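Local coordinates for protein histone-lysine N-methyltransferase, H3 lysine-9 specific SUVH6 (Arabidopsis thaliana, PDB 6A5K) that acts as an H3K9 histone methyltransferase that uses S-adenosylmethionine and probably reads non-CG DNA methylation through its SRA domain, at residues Arg22-Glu27 against Leu42-Glu47; Gly103-Ala108 against Ile165-Pro170; Phe452-Cys457 against Tyr494-Ala499. The protein carries 1 engineered substitution. One frame throughout, in Å; residues are numbered along the deposited sequence.

Contact 1. Residues Arg22-Glu27 against Leu42-Glu47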
loop_
_atom_site.group_PDB
_atom_site.type_symbol
_atom_site.label_atom_id
_atom_site.label_comp_id
_atom_site.label_asym_id
_atom_site.label_seq_id
_atom_site.Cartn_x
_atom_site.Cartn_y
_atom_site.Cartn_z
ATOM N N ARG A 22 11.426 8.009 2.151
ATOM C CA ARG A 22 12.121 6.878 2.751
ATOM C C ARG A 22 13.594 6.829 2.348
ATOM O O ARG A 22 14.412 6.245 3.060
ATOM C CB ARG A 22 11.403 5.576 2.397
ATOM C CG ARG A 22 10.037 5.480 3.093
ATOM C CD ARG A 22 9.509 4.053 3.197
ATOM N NE ARG A 22 8.389 3.967 4.135
ATOM C CZ ARG A 22 8.521 3.781 5.445
ATOM N NH1 ARG A 22 9.729 3.662 5.982
ATOM N NH2 ARG A 22 7.447 3.716 6.223
ATOM N N LYS A 23 13.944 7.456 1.230
ATOM C CA LYS A 23 15.361 7.570 0.878
ATOM C C LYS A 23 16.060 8.599 1.779
ATOM O O LYS A 23 17.201 8.398 2.216
ATOM C CB LYS A 23 15.529 7.939 -0.597
ATOM C CG LYS A 23 16.978 8.177 -1.014
ATOM C CD LYS A 23 17.830 6.916 -0.897
ATOM C CE LYS A 23 17.277 5.780 -1.745
ATOM N NZ LYS A 23 18.259 4.666 -1.882
ATOM N N ILE A 24 15.374 9.703 2.061
ATOM C CA ILE A 24 15.913 10.691 2.992
ATOM C C ILE A 24 16.085 10.054 4.374
ATOM O O ILE A 24 17.121 10.227 5.043
ATOM C CB ILE A 24 15.009 11.935 3.098
ATOM C CG1 ILE A 24 14.962 12.676 1.762
ATOM C CG2 ILE A 24 15.502 12.874 4.196
ATOM C CD1 ILE A 24 13.943 13.805 1.735
ATOM N N LEU A 25 15.074 9.297 4.788
ATOM C CA LEU A 25 15.128 8.616 6.077
ATOM C C LEU A 25 16.257 7.590 6.105
ATOM O O LEU A 25 16.946 7.446 7.110
ATOM C CB LEU A 25 13.787 7.946 6.389
ATOM C CG LEU A 25 13.670 7.247 7.747
ATOM C CD1 LEU A 25 13.784 8.257 8.882
ATOM C CD2 LEU A 25 12.355 6.495 7.842
ATOM N N GLN A 26 16.447 6.880 4.997
ATOM C CA GLN A 26 17.516 5.895 4.895
ATOM C C GLN A 26 18.870 6.572 5.076
ATOM O O GLN A 26 19.760 6.041 5.742
ATOM C CB GLN A 26 17.461 5.167 3.545
ATOM C CG GLN A 26 18.479 4.040 3.392
ATOM C CD GLN A 26 18.560 3.527 1.961
ATOM O OE1 GLN A 26 18.576 4.313 1.013
ATOM N NE2 GLN A 26 18.599 2.206 1.799
ATOM N N GLU A 27 19.015 7.749 4.477
ATOM C CA GLU A 27 20.267 8.490 4.572
ATOM C C GLU A 27 20.507 8.998 5.992
ATOM O O GLU A 27 21.655 9.036 6.457
ATOM C CB GLU A 27 20.276 9.643 3.571
ATOM C CG GLU A 27 20.271 9.161 2.125
ATOM C CD GLU A 27 20.129 10.286 1.120
ATOM O OE1 GLU A 27 20.780 10.216 0.055
ATOM O OE2 GLU A 27 19.363 11.234 1.393
ATOM N N LEU A 42 13.949 16.609 12.078
ATOM C CA LEU A 42 14.007 16.396 10.646
ATOM C C LEU A 42 12.576 16.167 10.179
ATOM O O LEU A 42 11.784 15.521 10.869
ATOM C CB LEU A 42 14.906 15.206 10.303
ATOM C CG LEU A 42 14.688 14.448 8.990
ATOM C CD1 LEU A 42 15.015 15.335 7.802
ATOM C CD2 LEU A 42 15.531 13.188 8.961
ATOM N N ARG A 43 12.231 16.729 9.030
ATOM C CA ARG A 43 10.889 16.575 8.489
ATOM C C ARG A 43 10.956 16.007 7.080
ATOM O O ARG A 43 10.991 16.760 6.112
ATOM C CB ARG A 43 10.157 17.915 8.487
ATOM C CG ARG A 43 9.795 18.426 9.865
ATOM C CD ARG A 43 8.400 19.029 9.852
ATOM N NE ARG A 43 7.389 18.009 9.580
ATOM C CZ ARG A 43 6.121 18.272 9.284
ATOM N NH1 ARG A 43 5.699 19.527 9.215
ATOM N NH2 ARG A 43 5.273 17.277 9.055
ATOM N N ILE A 44 10.973 14.682 6.965
ATOM C CA ILE A 44 11.178 14.065 5.664
ATOM C C ILE A 44 10.027 14.376 4.708
ATOM O O ILE A 44 10.238 14.470 3.505
ATOM C CB ILE A 44 11.380 12.525 5.767
ATOM C CG1 ILE A 44 10.114 11.824 6.258
ATOM C CG2 ILE A 44 12.579 12.199 6.665
ATOM C CD1 ILE A 44 10.286 10.318 6.444
ATOM N N ASP A 45 8.823 14.558 5.242
ATOM C CA ASP A 45 7.677 14.883 4.390
ATOM C C ASP A 45 7.815 16.295 3.821
ATOM O O ASP A 45 7.517 16.540 2.653
ATOM C CB ASP A 45 6.355 14.738 5.158
ATOM C CG ASP A 45 6.309 15.573 6.428
ATOM O OD1 ASP A 45 7.352 15.702 7.107
ATOM O OD2 ASP A 45 5.220 16.098 6.750
ATOM N N PHE A 46 8.284 17.220 4.653
ATOM C CA PHE A 46 8.513 18.591 4.223
ATOM C C PHE A 46 9.606 18.663 3.148
ATOM O O PHE A 46 9.443 19.331 2.118
ATOM C CB PHE A 46 8.893 19.457 5.421
ATOM C CG PHE A 46 8.846 20.927 5.146
ATOM C CD1 PHE A 46 7.701 21.656 5.416
ATOM C CD2 PHE A 46 9.951 21.589 4.627
ATOM C CE1 PHE A 46 7.655 23.017 5.172
ATOM C CE2 PHE A 46 9.911 22.949 4.378
ATOM C CZ PHE A 46 8.764 23.664 4.653
ATOM N N GLU A 47 10.714 17.966 3.390
ATOM C CA GLU A 47 11.838 17.960 2.456
ATOM C C GLU A 47 11.468 17.309 1.126
ATOM O O GLU A 47 11.806 17.834 0.049
ATOM C CB GLU A 47 13.047 17.258 3.084
ATOM C CG GLU A 47 13.580 17.969 4.321
ATOM C CD GLU A 47 14.916 17.427 4.796
ATOM O OE1 GLU A 47 15.451 16.488 4.166
ATOM O OE2 GLU A 47 15.437 17.951 5.805
#

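Contact 2. Residues Gly103-Ala108 against Ile165-Pro170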
loop_
_atom_site.group_PDB
_atom_site.type_symbol
_atom_site.label_atom_id
_atom_site.label_comp_id
_atom_site.label_asym_id
_atom_site.label_seq_id
_atom_site.Cartn_x
_atom_site.Cartn_y
_atom_site.Cartn_z
ATOM N N GLY A 103 -18.623 32.853 -7.208
ATOM C CA GLY A 103 -19.423 34.034 -7.476
ATOM C C GLY A 103 -18.840 35.194 -6.692
ATOM O O GLY A 103 -17.643 35.465 -6.783
ATOM N N LYS A 104 -19.681 35.866 -5.913
ATOM C CA LYS A 104 -19.237 36.945 -5.038
ATOM C C LYS A 104 -18.800 36.412 -3.687
ATOM O O LYS A 104 -18.301 37.156 -2.844
ATOM C CB LYS A 104 -20.348 37.970 -4.830
ATOM C CG LYS A 104 -20.681 38.815 -6.034
ATOM C CD LYS A 104 -21.751 39.820 -5.656
ATOM C CE LYS A 104 -21.944 40.872 -6.721
ATOM N NZ LYS A 104 -20.698 41.645 -6.990
ATOM N N ALA A 105 -19.001 35.119 -3.478
ATOM C CA ALA A 105 -18.742 34.527 -2.182
ATOM C C ALA A 105 -17.538 33.592 -2.203
ATOM O O ALA A 105 -16.786 33.528 -3.181
ATOM C CB ALA A 105 -19.975 33.779 -1.703
ATOM N N LYS A 106 -17.360 32.885 -1.097
ATOM C CA LYS A 106 -16.401 31.797 -1.027
ATOM C C LYS A 106 -17.111 30.600 -0.431
ATOM O O LYS A 106 -17.926 30.752 0.478
ATOM C CB LYS A 106 -15.179 32.183 -0.192
ATOM C CG LYS A 106 -14.319 33.266 -0.827
ATOM C CD LYS A 106 -13.399 33.918 0.190
ATOM C CE LYS A 106 -12.502 34.964 -0.469
ATOM N NZ LYS A 106 -11.724 35.752 0.529
ATOM N N VAL A 107 -16.832 29.416 -0.966
ATOM C CA VAL A 107 -17.404 28.194 -0.430
ATOM C C VAL A 107 -16.276 27.238 -0.112
ATOM O O VAL A 107 -15.210 27.305 -0.727
ATOM C CB VAL A 107 -18.391 27.524 -1.408
ATOM C CG1 VAL A 107 -19.581 28.440 -1.682
ATOM C CG2 VAL A 107 -17.684 27.118 -2.705
ATOM N N ALA A 108 -16.501 26.359 0.858
ATOM C CA ALA A 108 -15.497 25.360 1.201
ATOM C C ALA A 108 -15.296 24.382 0.056
ATOM O O ALA A 108 -16.250 24.004 -0.627
ATOM C CB ALA A 108 -15.893 24.614 2.457
ATOM N N ILE A 165 -23.583 25.945 2.706
ATOM C CA ILE A 165 -24.978 25.628 3.006
ATOM C C ILE A 165 -25.932 26.319 2.036
ATOM O O ILE A 165 -26.830 25.689 1.469
ATOM C CB ILE A 165 -25.350 26.039 4.444
ATOM C CG1 ILE A 165 -24.462 25.307 5.450
ATOM C CG2 ILE A 165 -26.822 25.754 4.726
ATOM C CD1 ILE A 165 -24.646 25.772 6.882
ATOM N N GLU A 166 -25.725 27.617 1.844
ATOM C CA GLU A 166 -26.597 28.394 0.964
ATOM C C GLU A 166 -26.430 28.000 -0.495
ATOM O O GLU A 166 -27.413 27.930 -1.231
ATOM C CB GLU A 166 -26.344 29.896 1.107
ATOM C CG GLU A 166 -26.105 30.371 2.522
ATOM C CD GLU A 166 -25.491 31.761 2.566
ATOM O OE1 GLU A 166 -25.494 32.450 1.519
ATOM O OE2 GLU A 166 -25.021 32.172 3.648
ATOM N N LYS A 167 -25.195 27.743 -0.919
ATOM C CA LYS A 167 -24.962 27.396 -2.321
ATOM C C LYS A 167 -25.202 25.911 -2.608
ATOM O O LYS A 167 -25.389 25.517 -3.763
ATOM C CB LYS A 167 -23.540 27.784 -2.739
ATOM C CG LYS A 167 -23.183 29.235 -2.462
ATOM C CD LYS A 167 -23.945 30.177 -3.370
ATOM C CE LYS A 167 -23.178 31.473 -3.567
ATOM N NZ LYS A 167 -23.473 32.452 -2.484
ATOM N N GLN A 168 -25.206 25.099 -1.553
ATOM C CA GLN A 168 -25.331 23.647 -1.678
ATOM C C GLN A 168 -24.291 23.089 -2.642
ATOM O O GLN A 168 -24.588 22.256 -3.496
ATOM C CB GLN A 168 -26.745 23.259 -2.111
ATOM C CG GLN A 168 -27.755 23.370 -0.978
ATOM C CD GLN A 168 -27.432 22.427 0.170
ATOM O OE1 GLN A 168 -27.510 21.206 0.027
ATOM N NE2 GLN A 168 -27.048 22.991 1.312
ATOM N N THR A 169 -23.066 23.572 -2.486
ATOM C CA THR A 169 -21.928 23.095 -3.260
ATOM C C THR A 169 -21.208 21.970 -2.516
ATOM O O THR A 169 -21.196 21.948 -1.285
ATOM C CB THR A 169 -20.951 24.244 -3.553
ATOM O OG1 THR A 169 -20.764 25.014 -2.361
ATOM C CG2 THR A 169 -21.508 25.147 -4.644
ATOM N N PRO A 170 -20.606 21.026 -3.260
ATOM C CA PRO A 170 -19.994 19.860 -2.613
ATOM C C PRO A 170 -18.727 20.192 -1.816
ATOM O O PRO A 170 -18.011 21.147 -2.129
ATOM C CB PRO A 170 -19.668 18.939 -3.796
ATOM C CG PRO A 170 -19.442 19.880 -4.937
ATOM C CD PRO A 170 -20.444 20.991 -4.727
HETATM O O HOH W 1 -18.835 23.921 -0.936
#

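Contact 3. Residues Phe452-Cys457 against Tyr494-Ala499. With ZN (zinc ion), chain E; SAM (S-adenosylmethionine), chain F.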
loop_
_atom_site.group_PDB
_atom_site.type_symbol
_atom_site.label_atom_id
_atom_site.label_comp_id
_atom_site.label_asym_id
_atom_site.label_seq_id
_atom_site.Cartn_x
_atom_site.Cartn_y
_atom_site.Cartn_z
ATOM N N PHE A 452 -3.245 -17.093 -4.876
ATOM C CA PHE A 452 -4.551 -16.501 -5.176
ATOM C C PHE A 452 -4.486 -15.032 -5.589
ATOM O O PHE A 452 -5.505 -14.450 -5.961
ATOM C CB PHE A 452 -5.487 -16.646 -3.973
ATOM C CG PHE A 452 -5.987 -18.041 -3.758
ATOM C CD1 PHE A 452 -5.590 -18.773 -2.651
ATOM C CD2 PHE A 452 -6.866 -18.621 -4.662
ATOM C CE1 PHE A 452 -6.055 -20.063 -2.448
ATOM C CE2 PHE A 452 -7.339 -19.912 -4.465
ATOM C CZ PHE A 452 -6.933 -20.633 -3.358
ATOM N N ILE A 453 -3.300 -14.427 -5.530
ATOM C CA ILE A 453 -3.161 -13.008 -5.900
ATOM C C ILE A 453 -3.295 -12.829 -7.416
ATOM O O ILE A 453 -2.558 -13.443 -8.197
ATOM C CB ILE A 453 -1.811 -12.420 -5.429
ATOM C CG1 ILE A 453 -1.656 -12.585 -3.915
ATOM C CG2 ILE A 453 -1.697 -10.938 -5.818
ATOM C CD1 ILE A 453 -0.260 -12.247 -3.407
ATOM N N ASN A 454 -4.257 -12.007 -7.826
ATOM C CA ASN A 454 -4.552 -11.805 -9.241
ATOM C C ASN A 454 -3.620 -10.804 -9.916
ATOM O O ASN A 454 -2.864 -10.106 -9.259
ATOM C CB ASN A 454 -6.011 -11.357 -9.410
ATOM C CG ASN A 454 -6.993 -12.508 -9.236
ATOM O OD1 ASN A 454 -6.696 -13.642 -9.608
ATOM N ND2 ASN A 454 -8.159 -12.222 -8.668
ATOM N N HIS A 455 -3.679 -10.747 -11.239
ATOM C CA HIS A 455 -2.903 -9.772 -11.993
ATOM C C HIS A 455 -3.624 -8.430 -12.108
ATOM O O HIS A 455 -4.852 -8.384 -12.241
ATOM C CB HIS A 455 -2.604 -10.285 -13.404
ATOM C CG HIS A 455 -2.204 -9.197 -14.355
ATOM N ND1 HIS A 455 -0.906 -8.744 -14.456
ATOM C CD2 HIS A 455 -2.936 -8.441 -15.212
ATOM C CE1 HIS A 455 -0.848 -7.772 -15.352
ATOM N NE2 HIS A 455 -2.065 -7.566 -15.824
ATOM N N SER A 456 -2.857 -7.346 -12.089
ATOM C CA SER A 456 -3.390 -6.050 -12.496
ATOM C C SER A 456 -2.381 -5.267 -13.335
ATOM O O SER A 456 -1.164 -5.350 -13.115
ATOM C CB SER A 456 -3.797 -5.220 -11.281
ATOM O OG SER A 456 -4.300 -3.953 -11.689
ATOM N N CYS A 457 -2.891 -4.513 -14.301
ATOM C CA CYS A 457 -2.055 -3.633 -15.109
ATOM C C CYS A 457 -1.738 -2.350 -14.348
ATOM O O CYS A 457 -0.876 -1.574 -14.753
ATOM C CB CYS A 457 -2.737 -3.313 -16.435
ATOM S SG CYS A 457 -3.063 -4.775 -17.436
ATOM N N TYR A 494 -0.426 -7.944 -8.405
ATOM C CA TYR A 494 0.867 -7.575 -8.974
ATOM C C TYR A 494 0.851 -7.865 -10.468
ATOM O O TYR A 494 -0.100 -8.454 -10.994
ATOM C CB TYR A 494 2.025 -8.326 -8.296
ATOM C CG TYR A 494 1.985 -9.818 -8.520
ATOM C CD1 TYR A 494 1.184 -10.629 -7.728
ATOM C CD2 TYR A 494 2.742 -10.417 -9.522
ATOM C CE1 TYR A 494 1.126 -11.990 -7.923
ATOM C CE2 TYR A 494 2.688 -11.800 -9.727
ATOM C CZ TYR A 494 1.878 -12.573 -8.918
ATOM O OH TYR A 494 1.800 -13.939 -9.088
ATOM N N ASP A 495 1.914 -7.457 -11.148
ATOM C CA ASP A 495 2.041 -7.642 -12.592
ATOM C C ASP A 495 2.550 -9.053 -12.935
ATOM O O ASP A 495 3.708 -9.381 -12.680
ATOM C CB ASP A 495 2.985 -6.573 -13.156
ATOM C CG ASP A 495 3.239 -6.728 -14.643
ATOM O OD1 ASP A 495 2.389 -7.304 -15.353
ATOM O OD2 ASP A 495 4.311 -6.275 -15.098
ATOM N N TYR A 496 1.683 -9.875 -13.522
ATOM C CA TYR A 496 2.039 -11.257 -13.893
ATOM C C TYR A 496 3.161 -11.317 -14.922
ATOM O O TYR A 496 3.890 -12.313 -15.006
ATOM C CB TYR A 496 0.830 -12.006 -14.455
ATOM C CG TYR A 496 -0.081 -12.627 -13.425
ATOM C CD1 TYR A 496 -0.027 -12.250 -12.087
ATOM C CD2 TYR A 496 -1.005 -13.598 -13.801
ATOM C CE1 TYR A 496 -0.880 -12.828 -11.144
ATOM C CE2 TYR A 496 -1.855 -14.181 -12.873
ATOM C CZ TYR A 496 -1.792 -13.795 -11.551
ATOM O OH TYR A 496 -2.648 -14.386 -10.647
ATOM N N ASN A 497 3.254 -10.268 -15.734
ATOM C CA ASN A 497 4.386 -10.085 -16.641
ATOM C C ASN A 497 4.487 -11.146 -17.743
ATOM O O ASN A 497 5.567 -11.378 -18.284
ATOM C CB ASN A 497 5.692 -10.044 -15.821
ATOM C CG ASN A 497 6.842 -9.391 -16.568
ATOM O OD1 ASN A 497 6.653 -8.414 -17.292
ATOM N ND2 ASN A 497 8.047 -9.941 -16.400
ATOM N N TYR A 498 3.367 -11.785 -18.082
ATOM C CA TYR A 498 3.353 -12.750 -19.179
ATOM C C TYR A 498 3.627 -12.047 -20.499
ATOM O O TYR A 498 3.073 -10.985 -20.761
ATOM C CB TYR A 498 2.007 -13.477 -19.294
ATOM C CG TYR A 498 1.581 -14.358 -18.134
ATOM C CD1 TYR A 498 2.507 -15.025 -17.344
ATOM C CD2 TYR A 498 0.233 -14.550 -17.860
ATOM C CE1 TYR A 498 2.098 -15.840 -16.292
ATOM C CE2 TYR A 498 -0.182 -15.360 -16.821
ATOM C CZ TYR A 498 0.753 -16.004 -16.039
ATOM O OH TYR A 498 0.323 -16.807 -15.002
ATOM N N ALA A 499 4.461 -12.645 -21.341
ATOM C CA ALA A 499 4.630 -12.150 -22.701
ATOM C C ALA A 499 3.436 -12.584 -23.540
ATOM O O ALA A 499 2.971 -13.717 -23.418
ATOM C CB ALA A 499 5.924 -12.659 -23.309
HETATM ZN ZN ZN E . -5.437 -5.212 -17.296
HETATM N N SAM F . -8.177 -16.117 -9.602
HETATM C CA SAM F . -7.394 -17.320 -9.261
HETATM C C SAM F . -8.215 -18.404 -8.561
HETATM O O SAM F . -7.661 -19.411 -8.097
HETATM O OXT SAM F . -9.438 -18.295 -8.436
HETATM C CB SAM F . -6.188 -16.947 -8.399
HETATM C CG SAM F . -5.060 -16.371 -9.244
HETATM S SD SAM F . -4.416 -17.695 -10.293
HETATM C CE SAM F . -2.699 -17.614 -9.800
HETATM C "C5'" SAM F . -4.247 -16.960 -11.927
HETATM C "C4'" SAM F . -5.549 -17.056 -12.696
HETATM O "O4'" SAM F . -6.470 -16.092 -12.204
HETATM C "C3'" SAM F . -5.341 -16.747 -14.167
HETATM O "O3'" SAM F . -5.032 -17.913 -14.893
HETATM C "C2'" SAM F . -6.689 -16.192 -14.547
HETATM O "O2'" SAM F . -7.568 -17.277 -14.738
HETATM C "C1'" SAM F . -7.132 -15.477 -13.289
HETATM N N9 SAM F . -6.737 -14.054 -13.356
HETATM C C8 SAM F . -5.843 -13.398 -12.552
HETATM N N7 SAM F . -5.766 -12.101 -12.952
HETATM C C5 SAM F . -6.588 -11.929 -14.014
HETATM C C6 SAM F . -6.897 -10.829 -14.807
HETATM N N6 SAM F . -6.332 -9.640 -14.585
HETATM N N1 SAM F . -7.785 -10.976 -15.849
HETATM C C2 SAM F . -8.382 -12.198 -16.093
HETATM N N3 SAM F . -8.081 -13.286 -15.296
HETATM C C4 SAM F . -7.207 -13.153 -14.272
HETATM O O HOH W 2 -0.504 -15.165 -7.719
#

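Contact 1. Residues Arg22-Glu27 against Leu42-Glu47
Ile24 and Ile44 meet in a small helix-to-helix contact at the surface of the protein. Ile24 belongs to the long N-terminal helix 5-29, and Ile44 opens helix 44-54. The CA atoms of these two residues are 6.4 Å apart, the nearest across the two segments. Both side chains leave the backbone toward the other segment and slide past each other in opposite directions. Their branch methyls do the touching, with CG2 of Ile24 3.9 Å from CG2 of Ile44. CG1 of Ile24 lies anti to the carbonyl carbon (chi1 -65°), which leaves Ile24 CG2 anti to the backbone N, where Leu42 CD1 also reaches it, at 4.4 Å. CD1 of Ile24 lies 3.8 Å from CB of Glu47, one helical turn beyond Arg43. The Glu47 chain then runs on extended past the isoleucine, bringing OE1 to 3.6 Å from Ile24 CG2. The carboxylate is satisfied by other partners: OE2 forms a salt bridge with Arg37 in the connecting loop. Leu25 adds a second, lighter touch, with its CB 4.2 Å from CD1 of Ile44. With an alanine in place of Ile24 the branches beyond CB are gone, and Ile44, Leu42 and the aliphatic part of Glu47 would probably be left without their shared partner. Arg22, whose side chain starts out away from helix 44-54, forms a salt bridge with Asp319 and ties helix 5-29 to the segment between the zinc ligands Cys306 and Cys332. The chemistry between the two segments is therefore apolar packing, bordered by a carboxylate whose charge is answered by an arginine of the loop.

Contact 2. Residues Gly103-Ala108 against Ile165-Pro170
The backbones of Ala105-Ala108 and Lys167-Pro170 run in nearly the same direction, 25° apart end to end. They stay too far apart for direct pairing here: the CA atoms of Val107 and Thr169 are 7.4 Å from each other. Gln168 leaves the helix with positive phi (53°) and turns the chain into the extended run of Thr169 and Pro170. Its side chain folds back, and NE2 gives a nearly straight bond to a lone pair of Ile165 O, in the amide plane. Val107 carries most of the side-chain contact. Its CB faces Thr169 OG1 at 3.6 Å, and the two side chains cross at about a right angle. CG1 of Val107 rests against the aliphatic part of Lys167, 3.8 Å from CG. The Lys167 chain is bent at chi2 and chi4, which brings Lys167 NZ to 3.8 Å from Ala105 CB. A water joins the segments where the backbones stay apart. It donates to Ala108 O at 2.6 Å and to Pro170 O at 3.1 Å; these carbonyls and other acceptors compete for its protons, so not all these bonds need be made at once. Thr169 OG1 is hydrogen-bonded to the same water at 2.6 Å; its chi1 of 44° sets the hydroxyl between the backbone N and the carbonyl carbon, on the side facing Val107. This is packing within the SRA domain. Tyr102 of strand 97-102 touches Val107, Lys167 and Thr169, while Ser164 OG of helix 156-167 bonds to Ala108 N. Strand 105-113 then pairs in parallel with strand 171-176, just beyond this contact.

Contact 3. Residues Phe452-Cys457 against Tyr494-Ala499
His455, in the Asn-His-Ser-Cys run of the SET domain (Asn454 to Cys457), forms a parallel beta bridge with Tyr494 beside the cofactor pocket. His455 N donates to N7 of S-adenosylmethionine at 3.0 Å, and His455 O accepts from its N6, so one residue's backbone reads the adenine edge. Asn454 OD1 accepts from the amino N of the cofactor at 2.9 Å. Asn454 ND2 is held by Glu491, a second-shell residue consistent with ND2 pointing off and OD1 facing the cofactor.

Tyr496 comes next. Tyr496 OH donates to Ile453 O at 2.6 Å, tilted a little from the carbonyl plane, and lies 3.3 Å from C5' of the cofactor. Both Ile453 O and C5' lie at the edge of this ring, near its plane. One face of the Tyr496 ring is covered by CB of His455, 3.5 Å from the centroid in a CH-pi contact. The imidazole sits further along, edge toward the same tyrosine, with the planes at 62°. CG of His455 is anti to the backbone N (chi1 162°), which brings ND1 to Tyr496 N. There ND1 accepts in the ring plane, almost straight at 168°. ND1 is thus the acceptor and NE2 the donor.

Around this core, Ser456 N donates to Tyr494 O from above the carbonyl plane, and Tyr494 N makes a weak bond to Asn454 O. Ile453 CG2 abuts the edge of the Tyr494 ring, while a water links Tyr494 OH to Ile453 O. Asp495 OD1 accepts from Asn497 N in an Asx turn. Cys457 binds a zinc ion with Cys515, Cys517 and Cys522. Cys457 SG, 2.4 Å from the metal, also accepts a hydrogen bond from His455 NE2, close to the imidazole plane.

In the fold
Following the chain from the N terminus, the three contacts come in series; none nests in or crosses another. Contact 1 closes a short, mostly irregular loop between helix 5-29 and helix 44-54. Contact 2 closes a longer excursion within the SRA domain, joining the start of strand 105-113 to the end of helix 156-167. Contact 3 closes a loop that holds strands 461-467 and 477-482, and sets strand 454-455 beside strand 491-494 at the cofactor site. Contacts 2 and 3 lie farthest apart, with centres about 45 Å from each other. Contacts 1 and 3 sit on opposite sides of the chain's centre, about 32 Å apart between centres.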